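Local coordinates for YcaO (Methanopyrus kandleri, PDB 6CI7), which binds a nucleotide and magnesium and, as a YcaO-family enzyme, probably uses ATP to activate a peptide backbone amide for modification, at residues Y6-F11 with K64-I69; F14-T19 with R68-V73; R30-V35 with E78-A83; L148-L153 with L342-V347. All blocks are in the same frame, centred on the assembly; numbering follows the deposited sequence.

All four contacts reach the same bound ATP analogue, ACP. Interactions 1, 2 and 3 bring three successive pieces of the first 35 residues, 6-11, 14-19 and 30-35, onto helix 68-84 and the turn before it; interaction 3 interleaves with 1 and 2 along the chain, and 1 and 2 share Arg68 and Ile69. Those two have centres about 7 Å apart and touch, while interaction 3 lies about 16 Å from interaction 2, centre to centre, further down the helix. Interaction 4 comes later in the chain, at the edge of the five-stranded sheet, its centre about 12 Å from that of interaction 3. Distant parts of the sequence thus close round one nucleotide.

Interaction 1: Y6-F11 with K64-I69; sequences YDVEGF and KGTTRI. With ACP (phosphomethylphosphonic acid adenylate ester), chain G.
Glu9 OE2 is held by two donors of one residue: the backbone N of Thr66 at 2.7 Å, with an N-H...O angle of 170°, and the hydroxyl OG1 of Thr66 at 2.8 Å. The amide meets the oxygen nearly end-on to its C-O bond, whereas the hydroxyl comes from the syn side and somewhat above the carboxylate plane. Thr66 can present both because its OG1 sits between its own backbone N and carbonyl carbon (chi1 56°). The other oxygen of the same carboxylate, Glu9 OE1, takes the phenol of Tyr6 on its syn lone pair, Tyr6 OH lying 2.6 Å away. Three donors therefore fix the rotation of a buried carboxylate, and the bend of the Glu9 chain at chi2 (86°) turns it toward the turn at 65-67. Beyond these bonds there is little packing: Val8 CG1 lies 3.9 Å from Thr66 OG1. At the end of the strand before this turn, Lys64 sends its extended end to the nucleotide, where Lys64 NZ makes a weak bond of 3.3 Å to ACP O2A; Gln254 also binds this ammonium. At the far end of the turn, Thr67 caps helix 68-84 through its bond to the backbone N of Gln70. With an amide and a hydroxyl on one oxygen and a phenol on the other, Glu9 is probably ionised, and its grip would tie the N-terminal loop to the turn that follows nucleotide-binding Lys64.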
# COMPACT_ATOMS: atom_id res chain seq x y z
N TYR A 6 10.65 -2.62 -15.97
CA TYR A 6 9.45 -3.39 -15.61
C TYR A 6 8.42 -2.46 -14.96
O TYR A 6 8.75 -1.67 -14.05
CB TYR A 6 9.84 -4.56 -14.68
CG TYR A 6 8.74 -5.56 -14.39
CD1 TYR A 6 8.51 -6.65 -15.23
CD2 TYR A 6 7.93 -5.43 -13.25
CE1 TYR A 6 7.51 -7.58 -14.95
CE2 TYR A 6 6.93 -6.35 -12.97
CZ TYR A 6 6.73 -7.41 -13.81
OH TYR A 6 5.73 -8.32 -13.53
N ASP A 7 7.18 -2.55 -15.43
CA ASP A 7 6.11 -1.66 -14.97
C ASP A 7 4.73 -2.33 -15.00
O ASP A 7 3.71 -1.68 -15.27
CB ASP A 7 6.13 -0.33 -15.76
CG ASP A 7 5.77 -0.49 -17.23
OD1 ASP A 7 5.71 -1.63 -17.75
OD2 ASP A 7 5.52 0.56 -17.88
N VAL A 8 4.71 -3.63 -14.72
CA VAL A 8 3.47 -4.39 -14.57
C VAL A 8 2.80 -4.10 -13.21
O VAL A 8 1.84 -3.31 -13.15
CB VAL A 8 3.71 -5.89 -14.82
CG1 VAL A 8 2.41 -6.68 -14.69
CG2 VAL A 8 4.29 -6.09 -16.22
N GLU A 9 3.31 -4.70 -12.13
CA GLU A 9 2.73 -4.52 -10.77
C GLU A 9 3.26 -3.27 -10.08
O GLU A 9 2.70 -2.83 -9.09
CB GLU A 9 3.03 -5.73 -9.87
CG GLU A 9 2.29 -7.00 -10.24
CD GLU A 9 3.00 -7.84 -11.29
OE1 GLU A 9 4.09 -7.45 -11.76
OE2 GLU A 9 2.46 -8.91 -11.65
N GLY A 10 4.36 -2.72 -10.61
CA GLY A 10 5.12 -1.65 -9.97
C GLY A 10 6.30 -1.26 -10.84
O GLY A 10 6.64 -1.98 -11.79
N PHE A 11 6.92 -0.13 -10.52
CA PHE A 11 8.02 0.41 -11.33
C PHE A 11 9.37 -0.05 -10.80
O PHE A 11 9.80 0.38 -9.72
CB PHE A 11 7.97 1.94 -11.35
CG PHE A 11 6.67 2.49 -11.84
CD1 PHE A 11 6.41 2.57 -13.21
CD2 PHE A 11 5.71 2.93 -10.94
CE1 PHE A 11 5.21 3.09 -13.67
CE2 PHE A 11 4.49 3.44 -11.38
CZ PHE A 11 4.25 3.53 -12.75
N LYS A 64 1.69 -11.55 -4.10
CA LYS A 64 0.91 -11.88 -5.28
C LYS A 64 1.55 -11.20 -6.48
O LYS A 64 2.47 -10.38 -6.31
CB LYS A 64 -0.58 -11.47 -5.10
CG LYS A 64 -0.91 -10.00 -5.28
CD LYS A 64 -0.48 -9.15 -4.10
CE LYS A 64 -1.04 -7.73 -4.21
NZ LYS A 64 -0.78 -6.96 -2.96
N GLY A 65 1.08 -11.55 -7.68
CA GLY A 65 1.57 -11.02 -8.95
C GLY A 65 0.85 -11.66 -10.12
O GLY A 65 0.04 -12.57 -9.94
N THR A 66 1.13 -11.19 -11.34
CA THR A 66 0.59 -11.83 -12.54
C THR A 66 1.33 -13.13 -12.86
O THR A 66 0.77 -14.00 -13.55
CB THR A 66 0.67 -10.91 -13.77
OG1 THR A 66 2.02 -10.48 -13.96
CG2 THR A 66 -0.24 -9.70 -13.58
N THR A 67 2.56 -13.25 -12.37
CA THR A 67 3.37 -14.46 -12.54
C THR A 67 3.78 -15.03 -11.18
O THR A 67 3.79 -14.30 -10.16
CB THR A 67 4.66 -14.20 -13.32
OG1 THR A 67 5.50 -13.35 -12.54
CG2 THR A 67 4.37 -13.55 -14.68
N ARG A 68 4.12 -16.32 -11.18
CA ARG A 68 4.60 -17.00 -9.98
C ARG A 68 5.88 -16.39 -9.41
O ARG A 68 6.02 -16.27 -8.18
CB ARG A 68 4.81 -18.49 -10.26
CG ARG A 68 4.97 -19.34 -9.01
CD ARG A 68 3.64 -20.00 -8.70
NE ARG A 68 3.09 -19.50 -7.47
CZ ARG A 68 1.81 -19.60 -7.10
NH1 ARG A 68 0.90 -20.16 -7.89
NH2 ARG A 68 1.45 -19.10 -5.92
N ILE A 69 6.80 -16.00 -10.30
CA ILE A 69 8.05 -15.33 -9.90
C ILE A 69 7.71 -14.04 -9.12
O ILE A 69 8.13 -13.90 -7.98
CB ILE A 69 9.01 -15.05 -11.08
CG1 ILE A 69 9.58 -16.37 -11.63
CG2 ILE A 69 10.14 -14.12 -10.64
CD1 ILE A 69 10.39 -16.26 -12.91
PG ACP G . -0.06 -3.88 1.14
O1G ACP G . 0.93 -2.74 1.72
O2G ACP G . 0.38 -5.30 1.75
O3G ACP G . -1.43 -3.55 1.59
PB ACP G . 1.63 -4.16 -1.25
O1B ACP G . 2.37 -2.78 -0.82
O2B ACP G . 2.07 -5.29 -0.40
C3B ACP G . -0.08 -3.94 -0.70
PA ACP G . 3.07 -5.64 -3.30
O1A ACP G . 3.43 -5.35 -4.74
O2A ACP G . 2.53 -7.03 -3.04
O3A ACP G . 1.97 -4.54 -2.80
O5' ACP G . 4.43 -5.41 -2.49
C5' ACP G . 4.97 -6.20 -1.41
C4' ACP G . 6.34 -5.62 -0.99
O4' ACP G . 7.34 -6.16 -1.87
C3' ACP G . 6.45 -4.10 -1.15
O3' ACP G . 7.40 -3.58 -0.20
C2' ACP G . 6.97 -3.97 -2.57
O2' ACP G . 7.61 -2.74 -2.83
C1' ACP G . 7.94 -5.12 -2.66
N9 ACP G . 8.11 -5.57 -4.05
C8 ACP G . 7.13 -6.00 -4.85
N7 ACP G . 7.59 -6.31 -6.08
C5 ACP G . 8.92 -6.07 -6.07
C6 ACP G . 10.02 -6.19 -7.05
N6 ACP G . 9.77 -6.66 -8.30
N1 ACP G . 11.27 -5.85 -6.66
C2 ACP G . 11.51 -5.39 -5.40
N3 ACP G . 10.56 -5.24 -4.45
C4 ACP G . 9.26 -5.57 -4.73

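Interaction 2: F14-T19 with R68-V73; sequences FLPKET and RIQARV. With ACP (phosphomethylphosphonic acid adenylate ester), chain G.
Pro16 lies against the first turn of helix 68-84, its CB 3.8 Å from Ile69 CG2 and its CG 3.5 Å from Gln70 OE1. The Ile69 methyl also sits over the Pro16 carbonyl, CG2 to O 3.4 Å. Gln70 turns its amide along the N6 and N7 edge of the adenine: NE2 gives ACP N7 a bond of 3.0 Å at 169°, and ACP N6 returns a weak one to OE1. That reach comes from a chain that leaves opposite the backbone N (chi1 178°) and then bends at chi2. A leucine in its place would probably leave N7 and N6 of the base without their amide mates. Val73 CG2 packs on the base 3.5 Å from ACP C6, with Thr19 CG2 nearby at 4.1 Å from that methyl. In the next shell, Arg152 bonds the Thr19 hydroxyl and Glu9 packs on Gln70. Helix 16-25 covers this face of helix 68-84 while Ala71 rests on strand 45-54.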
# COMPACT_ATOMS: atom_id res chain seq x y z
N PHE A 14 14.78 -3.69 -12.15
CA PHE A 14 15.18 -5.07 -12.41
C PHE A 14 13.96 -5.92 -12.79
O PHE A 14 12.84 -5.64 -12.36
CB PHE A 14 15.88 -5.66 -11.18
CG PHE A 14 17.16 -4.96 -10.82
CD1 PHE A 14 18.37 -5.30 -11.45
CD2 PHE A 14 17.17 -3.95 -9.85
CE1 PHE A 14 19.55 -4.64 -11.12
CE2 PHE A 14 18.36 -3.28 -9.52
CZ PHE A 14 19.55 -3.63 -10.16
N LEU A 15 14.19 -6.93 -13.62
CA LEU A 15 13.14 -7.92 -13.93
C LEU A 15 12.92 -8.80 -12.69
O LEU A 15 13.88 -9.06 -11.96
CB LEU A 15 13.51 -8.77 -15.16
CG LEU A 15 13.70 -8.01 -16.49
CD1 LEU A 15 14.36 -8.88 -17.55
CD2 LEU A 15 12.39 -7.43 -17.02
N PRO A 16 11.66 -9.23 -12.44
CA PRO A 16 11.40 -10.08 -11.27
C PRO A 16 12.23 -11.37 -11.19
O PRO A 16 12.60 -11.77 -10.08
CB PRO A 16 9.89 -10.35 -11.37
CG PRO A 16 9.35 -9.13 -12.04
CD PRO A 16 10.40 -8.77 -13.06
N LYS A 17 12.54 -12.01 -12.33
CA LYS A 17 13.41 -13.21 -12.33
C LYS A 17 14.80 -12.93 -11.72
O LYS A 17 15.34 -13.77 -11.00
CB LYS A 17 13.53 -13.84 -13.72
CG LYS A 17 14.15 -12.94 -14.78
CD LYS A 17 14.71 -13.74 -15.94
CE LYS A 17 15.03 -12.85 -17.13
NZ LYS A 17 14.79 -13.59 -18.40
N GLU A 18 15.34 -11.75 -12.00
CA GLU A 18 16.65 -11.34 -11.50
C GLU A 18 16.57 -11.07 -10.01
O GLU A 18 17.45 -11.46 -9.24
CB GLU A 18 17.15 -10.11 -12.26
CG GLU A 18 17.60 -10.44 -13.68
CD GLU A 18 17.59 -9.25 -14.63
OE1 GLU A 18 17.39 -8.09 -14.21
OE2 GLU A 18 17.79 -9.51 -15.84
N THR A 19 15.49 -10.40 -9.60
CA THR A 19 15.27 -10.08 -8.21
C THR A 19 15.05 -11.34 -7.37
O THR A 19 15.60 -11.44 -6.28
CB THR A 19 14.15 -9.04 -8.07
OG1 THR A 19 14.55 -7.87 -8.79
CG2 THR A 19 13.87 -8.68 -6.59
N ARG A 68 4.12 -16.32 -11.18
CA ARG A 68 4.60 -17.00 -9.98
C ARG A 68 5.88 -16.39 -9.41
O ARG A 68 6.02 -16.27 -8.18
CB ARG A 68 4.81 -18.49 -10.26
CG ARG A 68 4.97 -19.34 -9.01
CD ARG A 68 3.64 -20.00 -8.70
NE ARG A 68 3.09 -19.50 -7.47
CZ ARG A 68 1.81 -19.60 -7.10
NH1 ARG A 68 0.90 -20.16 -7.89
NH2 ARG A 68 1.45 -19.10 -5.92
N ILE A 69 6.80 -16.00 -10.30
CA ILE A 69 8.05 -15.33 -9.90
C ILE A 69 7.71 -14.04 -9.12
O ILE A 69 8.13 -13.90 -7.98
CB ILE A 69 9.01 -15.05 -11.08
CG1 ILE A 69 9.58 -16.37 -11.63
CG2 ILE A 69 10.14 -14.12 -10.64
CD1 ILE A 69 10.39 -16.26 -12.91
N GLN A 70 6.91 -13.16 -9.73
CA GLN A 70 6.51 -11.91 -9.08
C GLN A 70 5.80 -12.11 -7.73
O GLN A 70 6.13 -11.41 -6.77
CB GLN A 70 5.70 -11.00 -10.03
CG GLN A 70 5.20 -9.68 -9.42
CD GLN A 70 6.28 -8.83 -8.76
OE1 GLN A 70 7.45 -8.86 -9.15
NE2 GLN A 70 5.89 -8.05 -7.76
N ALA A 71 4.87 -13.07 -7.65
CA ALA A 71 4.26 -13.43 -6.36
C ALA A 71 5.29 -13.79 -5.28
O ALA A 71 5.14 -13.40 -4.13
CB ALA A 71 3.25 -14.56 -6.54
N ARG A 72 6.34 -14.51 -5.68
CA ARG A 72 7.37 -15.01 -4.77
C ARG A 72 8.31 -13.90 -4.34
O ARG A 72 8.72 -13.87 -3.17
CB ARG A 72 8.13 -16.22 -5.36
CG ARG A 72 7.28 -17.48 -5.34
CD ARG A 72 7.97 -18.77 -5.75
NE ARG A 72 7.05 -19.89 -5.47
CZ ARG A 72 6.95 -21.03 -6.15
NH1 ARG A 72 7.74 -21.31 -7.19
NH2 ARG A 72 6.05 -21.93 -5.78
N VAL A 73 8.62 -12.96 -5.26
CA VAL A 73 9.38 -11.76 -4.87
C VAL A 73 8.56 -10.84 -3.97
O VAL A 73 9.04 -10.42 -2.91
CB VAL A 73 10.16 -11.02 -6.00
CG1 VAL A 73 10.07 -11.69 -7.37
CG2 VAL A 73 9.94 -9.51 -5.99
PG ACP G . -0.06 -3.88 1.14
O1G ACP G . 0.93 -2.74 1.72
O2G ACP G . 0.38 -5.30 1.75
O3G ACP G . -1.43 -3.55 1.59
PB ACP G . 1.63 -4.16 -1.25
O1B ACP G . 2.37 -2.78 -0.82
O2B ACP G . 2.07 -5.29 -0.40
C3B ACP G . -0.08 -3.94 -0.70
PA ACP G . 3.07 -5.64 -3.30
O1A ACP G . 3.43 -5.35 -4.74
O2A ACP G . 2.53 -7.03 -3.04
O3A ACP G . 1.97 -4.54 -2.80
O5' ACP G . 4.43 -5.41 -2.49
C5' ACP G . 4.97 -6.20 -1.41
C4' ACP G . 6.34 -5.62 -0.99
O4' ACP G . 7.34 -6.16 -1.87
C3' ACP G . 6.45 -4.10 -1.15
O3' ACP G . 7.40 -3.58 -0.20
C2' ACP G . 6.97 -3.97 -2.57
O2' ACP G . 7.61 -2.74 -2.83
C1' ACP G . 7.94 -5.12 -2.66
N9 ACP G . 8.11 -5.57 -4.05
C8 ACP G . 7.13 -6.00 -4.85
N7 ACP G . 7.59 -6.31 -6.08
C5 ACP G . 8.92 -6.07 -6.07
C6 ACP G . 10.02 -6.19 -7.05
N6 ACP G . 9.77 -6.66 -8.30
N1 ACP G . 11.27 -5.85 -6.66
C2 ACP G . 11.51 -5.39 -5.40
N3 ACP G . 10.56 -5.24 -4.45
C4 ACP G . 9.26 -5.57 -4.73

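Interaction 3: R30-V35 with E78-A83; sequences RKVGVV and ECVERA. With ACP (phosphomethylphosphonic acid adenylate ester), chain G.
The flat group here, the guanidinium of Arg82, lies on helix 68-84 behind the packing of Val32 on Cys79 and Ala83; the Glu81 carboxylate carbon is at its edge and in its plane. Arg82 NH1 is 2.8 Å from Glu81 OE2 in a salt bridge, while its other salt-bridge partner, Glu78 OE2, lies well out of the guanidinium plane, so that pairing rests on charge alone. The segment 30-35 approaches this helix with aliphatic groups. Val32 straddles one turn: its CG1 reaches Cys79 CB at 3.8 Å and also the Cys79 carbonyl oxygen at 3.2 Å, a tight fit, while its CG2 meets Ala83 CB at 3.6 Å. Its side chain has turned off the usual staggered positions (chi1 142°). An alanine here would probably open a gap against the helix at Cys79 and Ala83, since both touching methyls go. Next along, Val34 CG2 rests on Cys79 SG at 3.7 Å. Between the two valines Gly33, with phi 92°, closes helix 28-31 in a Schellman motif and turns the chain into strand 34-42. Arg52 bonds the Val32 carbonyl, tying the turn to strand 45-54. The contact seats a helix end and a sheet edge on helix 68-84, whose other side carries Glu81, which binds both magnesium ions and the nucleotide in the ATP site of this YcaO protein.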
# COMPACT_ATOMS: atom_id res chain seq x y z
N ARG A 30 15.12 -16.61 4.91
CA ARG A 30 15.72 -17.25 6.10
C ARG A 30 16.21 -16.21 7.13
O ARG A 30 15.86 -16.32 8.31
CB ARG A 30 16.85 -18.24 5.73
CG ARG A 30 17.43 -18.98 6.94
CD ARG A 30 18.72 -19.76 6.64
NE ARG A 30 19.85 -18.98 6.11
CZ ARG A 30 20.61 -18.13 6.80
NH1 ARG A 30 20.36 -17.88 8.08
NH2 ARG A 30 21.62 -17.50 6.22
N LYS A 31 16.98 -15.21 6.68
CA LYS A 31 17.53 -14.15 7.56
C LYS A 31 16.48 -13.29 8.27
O LYS A 31 16.77 -12.68 9.30
CB LYS A 31 18.51 -13.24 6.81
CG LYS A 31 19.88 -13.87 6.58
CD LYS A 31 20.70 -13.15 5.51
CE LYS A 31 22.04 -13.87 5.30
NZ LYS A 31 22.86 -13.26 4.21
N VAL A 32 15.27 -13.27 7.71
CA VAL A 32 14.18 -12.42 8.19
C VAL A 32 13.13 -13.22 8.98
O VAL A 32 12.14 -12.68 9.48
CB VAL A 32 13.62 -11.61 6.98
CG1 VAL A 32 12.12 -11.43 7.00
CG2 VAL A 32 14.38 -10.29 6.83
N GLY A 33 13.38 -14.53 9.11
CA GLY A 33 12.58 -15.39 9.97
C GLY A 33 11.39 -16.09 9.33
O GLY A 33 10.45 -16.46 10.02
N VAL A 34 11.42 -16.26 8.01
CA VAL A 34 10.40 -17.06 7.33
C VAL A 34 10.59 -18.53 7.72
O VAL A 34 11.69 -19.07 7.59
CB VAL A 34 10.45 -16.86 5.79
CG1 VAL A 34 9.50 -17.80 5.07
CG2 VAL A 34 10.15 -15.40 5.44
N VAL A 35 9.52 -19.15 8.22
CA VAL A 35 9.56 -20.57 8.62
C VAL A 35 8.60 -21.49 7.85
O VAL A 35 8.72 -22.72 7.96
CB VAL A 35 9.41 -20.78 10.15
CG1 VAL A 35 10.65 -20.28 10.88
CG2 VAL A 35 8.14 -20.12 10.68
N GLU A 78 7.87 -8.30 1.10
CA GLU A 78 6.90 -8.00 2.16
C GLU A 78 7.44 -8.43 3.56
O GLU A 78 7.29 -7.69 4.54
CB GLU A 78 5.56 -8.66 1.82
CG GLU A 78 4.51 -8.70 2.91
CD GLU A 78 3.65 -7.46 2.96
OE1 GLU A 78 3.18 -6.98 1.91
OE2 GLU A 78 3.43 -6.96 4.08
N CYS A 79 8.08 -9.61 3.63
CA CYS A 79 8.70 -10.09 4.87
C CYS A 79 9.89 -9.24 5.28
O CYS A 79 10.08 -8.98 6.47
CB CYS A 79 9.13 -11.56 4.74
SG CYS A 79 7.73 -12.69 4.61
N VAL A 80 10.68 -8.82 4.30
CA VAL A 80 11.83 -7.96 4.51
C VAL A 80 11.41 -6.59 5.06
O VAL A 80 11.97 -6.14 6.06
CB VAL A 80 12.65 -7.81 3.21
CG1 VAL A 80 13.73 -6.74 3.37
CG2 VAL A 80 13.27 -9.14 2.84
N GLU A 81 10.40 -5.95 4.44
CA GLU A 81 9.94 -4.64 4.90
C GLU A 81 9.47 -4.69 6.35
O GLU A 81 9.79 -3.78 7.12
CB GLU A 81 8.89 -3.99 3.97
CG GLU A 81 7.45 -4.38 4.20
CD GLU A 81 6.45 -3.58 3.38
OE1 GLU A 81 6.60 -3.54 2.14
OE2 GLU A 81 5.48 -3.03 3.96
N ARG A 82 8.77 -5.76 6.72
CA ARG A 82 8.25 -5.90 8.09
C ARG A 82 9.36 -6.07 9.11
O ARG A 82 9.30 -5.48 10.19
CB ARG A 82 7.25 -7.05 8.19
CG ARG A 82 5.92 -6.82 7.50
CD ARG A 82 5.10 -5.73 8.18
NE ARG A 82 3.69 -5.76 7.78
CZ ARG A 82 3.19 -5.23 6.66
NH1 ARG A 82 3.97 -4.61 5.77
NH2 ARG A 82 1.90 -5.33 6.43
N ALA A 83 10.36 -6.88 8.76
CA ALA A 83 11.56 -7.08 9.59
C ALA A 83 12.33 -5.77 9.79
O ALA A 83 12.70 -5.43 10.92
CB ALA A 83 12.45 -8.15 8.99
PG ACP G . -0.06 -3.88 1.14
O1G ACP G . 0.93 -2.74 1.72
O2G ACP G . 0.38 -5.30 1.75
O3G ACP G . -1.43 -3.55 1.59
PB ACP G . 1.63 -4.16 -1.25
O1B ACP G . 2.37 -2.78 -0.82
O2B ACP G . 2.07 -5.29 -0.40
C3B ACP G . -0.08 -3.94 -0.70
PA ACP G . 3.07 -5.64 -3.30
O1A ACP G . 3.43 -5.35 -4.74
O2A ACP G . 2.53 -7.03 -3.04
O3A ACP G . 1.97 -4.54 -2.80
O5' ACP G . 4.43 -5.41 -2.49
C5' ACP G . 4.97 -6.20 -1.41
C4' ACP G . 6.34 -5.62 -0.99
O4' ACP G . 7.34 -6.16 -1.87
C3' ACP G . 6.45 -4.10 -1.15
O3' ACP G . 7.40 -3.58 -0.20
C2' ACP G . 6.97 -3.97 -2.57
O2' ACP G . 7.61 -2.74 -2.83
C1' ACP G . 7.94 -5.12 -2.66
N9 ACP G . 8.11 -5.57 -4.05
C8 ACP G . 7.13 -6.00 -4.85
N7 ACP G . 7.59 -6.31 -6.08
C5 ACP G . 8.92 -6.07 -6.07
C6 ACP G . 10.02 -6.19 -7.05
N6 ACP G . 9.77 -6.66 -8.30
N1 ACP G . 11.27 -5.85 -6.66
C2 ACP G . 11.51 -5.39 -5.40
N3 ACP G . 10.56 -5.24 -4.45
C4 ACP G . 9.26 -5.57 -4.73

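Interaction 4: L148-L153 with L342-V347; sequences LSAGRL and LDVPVV. With ACP (phosphomethylphosphonic acid adenylate ester), chain G.
Ser149 and Val347 are joined by two backbone bonds, Ser149 N to Val347 O at 3.0 Å and Val347 N to Ser149 O at 2.9 Å, as an antiparallel hydrogen-bonded pair. Gly151 N extends the pairing to Pro345 O at 3.0 Å. Between these bonds Ala150 and Val346 form the non-hydrogen-bonded pair, and their side chains share a face, Ala150 CB to Val346 CG2 3.8 Å. Val346 CG1, set opposite its own backbone N (chi1 178°), lies against Ser149 O. The Pro345 ring is packed just as closely, on backbone carbonyls: its CD lies 3.3 Å from Gly151 O and its CG 3.5 Å from Arg152 O. Strand 148-150 is the edge strand of the five-stranded antiparallel sheet, next to strand 346-351, and turns the N and O of Ala150 to the nucleotide ribose: Ala150 N bonds ACP O3' at 3.1 Å and 174°, and ACP O2' bonds Ala150 O at 2.8 Å. The Ser149 hydroxyl, in turn, pairs with Gln160. The loose side is at the partly exposed Arg152 and Leu153, whose side chains start away from segment 342-347; Arg152, which also reaches Thr19, makes cation-pi contacts with Phe14 and Trp22.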
# COMPACT_ATOMS: atom_id res chain seq x y z
N LEU A 148 5.11 2.09 4.25
CA LEU A 148 6.27 1.24 4.39
C LEU A 148 6.53 0.47 3.11
O LEU A 148 5.62 -0.08 2.51
CB LEU A 148 5.97 0.29 5.53
CG LEU A 148 6.99 -0.62 6.16
CD1 LEU A 148 8.07 0.23 6.82
CD2 LEU A 148 6.23 -1.45 7.17
N SER A 149 7.78 0.44 2.66
CA SER A 149 8.09 -0.22 1.40
C SER A 149 9.54 -0.62 1.26
O SER A 149 10.44 0.11 1.64
CB SER A 149 7.68 0.68 0.22
OG SER A 149 7.99 0.06 -1.01
N ALA A 150 9.75 -1.79 0.67
CA ALA A 150 11.08 -2.30 0.31
C ALA A 150 11.25 -2.26 -1.20
O ALA A 150 10.26 -2.32 -1.93
CB ALA A 150 11.26 -3.73 0.83
N GLY A 151 12.49 -2.15 -1.66
CA GLY A 151 12.81 -2.29 -3.09
C GLY A 151 14.27 -2.63 -3.33
O GLY A 151 15.06 -2.75 -2.38
N ARG A 152 14.66 -2.79 -4.60
CA ARG A 152 16.08 -2.96 -4.94
C ARG A 152 16.90 -1.66 -4.81
O ARG A 152 18.10 -1.69 -4.51
CB ARG A 152 16.25 -3.57 -6.33
CG ARG A 152 15.81 -5.03 -6.46
CD ARG A 152 16.78 -6.02 -5.84
NE ARG A 152 18.10 -6.13 -6.49
CZ ARG A 152 18.37 -6.83 -7.60
NH1 ARG A 152 17.41 -7.49 -8.24
NH2 ARG A 152 19.60 -6.85 -8.08
N LEU A 153 16.24 -0.53 -5.07
CA LEU A 153 16.83 0.80 -4.95
C LEU A 153 15.88 1.60 -4.10
O LEU A 153 14.68 1.32 -4.08
CB LEU A 153 17.00 1.45 -6.34
CG LEU A 153 17.83 0.77 -7.44
CD1 LEU A 153 17.74 1.55 -8.75
CD2 LEU A 153 19.30 0.63 -7.06
N LEU A 342 21.38 -7.07 5.96
CA LEU A 342 20.80 -7.22 4.61
C LEU A 342 20.85 -5.86 3.96
O LEU A 342 20.32 -4.89 4.50
CB LEU A 342 19.34 -7.68 4.63
CG LEU A 342 18.55 -8.11 5.87
CD1 LEU A 342 17.08 -7.98 5.56
CD2 LEU A 342 18.88 -9.53 6.29
N ASP A 343 21.49 -5.78 2.80
CA ASP A 343 21.57 -4.50 2.09
C ASP A 343 20.33 -4.36 1.19
O ASP A 343 20.42 -4.45 -0.04
CB ASP A 343 22.90 -4.39 1.33
CG ASP A 343 23.40 -2.95 1.22
OD1 ASP A 343 23.25 -2.17 2.19
OD2 ASP A 343 23.95 -2.60 0.15
N VAL A 344 19.17 -4.17 1.82
CA VAL A 344 17.89 -4.04 1.13
C VAL A 344 17.31 -2.68 1.47
O VAL A 344 17.01 -2.43 2.65
CB VAL A 344 16.88 -5.15 1.49
CG1 VAL A 344 15.57 -4.95 0.73
CG2 VAL A 344 17.45 -6.53 1.19
N PRO A 345 17.18 -1.78 0.47
CA PRO A 345 16.53 -0.48 0.71
C PRO A 345 15.08 -0.64 1.21
O PRO A 345 14.27 -1.31 0.57
CB PRO A 345 16.56 0.19 -0.67
CG PRO A 345 17.78 -0.39 -1.32
CD PRO A 345 17.82 -1.82 -0.86
N VAL A 346 14.81 -0.09 2.38
CA VAL A 346 13.45 -0.04 2.94
C VAL A 346 13.26 1.39 3.42
O VAL A 346 14.18 1.98 4.01
CB VAL A 346 13.22 -1.03 4.13
CG1 VAL A 346 11.81 -0.91 4.72
CG2 VAL A 346 13.47 -2.48 3.69
N VAL A 347 12.08 1.94 3.13
CA VAL A 347 11.70 3.27 3.62
C VAL A 347 10.34 3.24 4.31
O VAL A 347 9.55 2.30 4.12
CB VAL A 347 11.74 4.38 2.53
CG1 VAL A 347 13.04 4.34 1.72
CG2 VAL A 347 10.53 4.29 1.59
PG ACP G . -0.06 -3.88 1.14
O1G ACP G . 0.93 -2.74 1.72
O2G ACP G . 0.38 -5.30 1.75
O3G ACP G . -1.43 -3.55 1.59
PB ACP G . 1.63 -4.16 -1.25
O1B ACP G . 2.37 -2.78 -0.82
O2B ACP G . 2.07 -5.29 -0.40
C3B ACP G . -0.08 -3.94 -0.70
PA ACP G . 3.07 -5.64 -3.30
O1A ACP G . 3.43 -5.35 -4.74
O2A ACP G . 2.53 -7.03 -3.04
O3A ACP G . 1.97 -4.54 -2.80
O5' ACP G . 4.43 -5.41 -2.49
C5' ACP G . 4.97 -6.20 -1.41
C4' ACP G . 6.34 -5.62 -0.99
O4' ACP G . 7.34 -6.16 -1.87
C3' ACP G . 6.45 -4.10 -1.15
O3' ACP G . 7.40 -3.58 -0.20
C2' ACP G . 6.97 -3.97 -2.57
O2' ACP G . 7.61 -2.74 -2.83
C1' ACP G . 7.94 -5.12 -2.66
N9 ACP G . 8.11 -5.57 -4.05
C8 ACP G . 7.13 -6.00 -4.85
N7 ACP G . 7.59 -6.31 -6.08
C5 ACP G . 8.92 -6.07 -6.07
C6 ACP G . 10.02 -6.19 -7.05
N6 ACP G . 9.77 -6.66 -8.30
N1 ACP G . 11.27 -5.85 -6.66
C2 ACP G . 11.51 -5.39 -5.40
N3 ACP G . 10.56 -5.24 -4.45
C4 ACP G . 9.26 -5.57 -4.73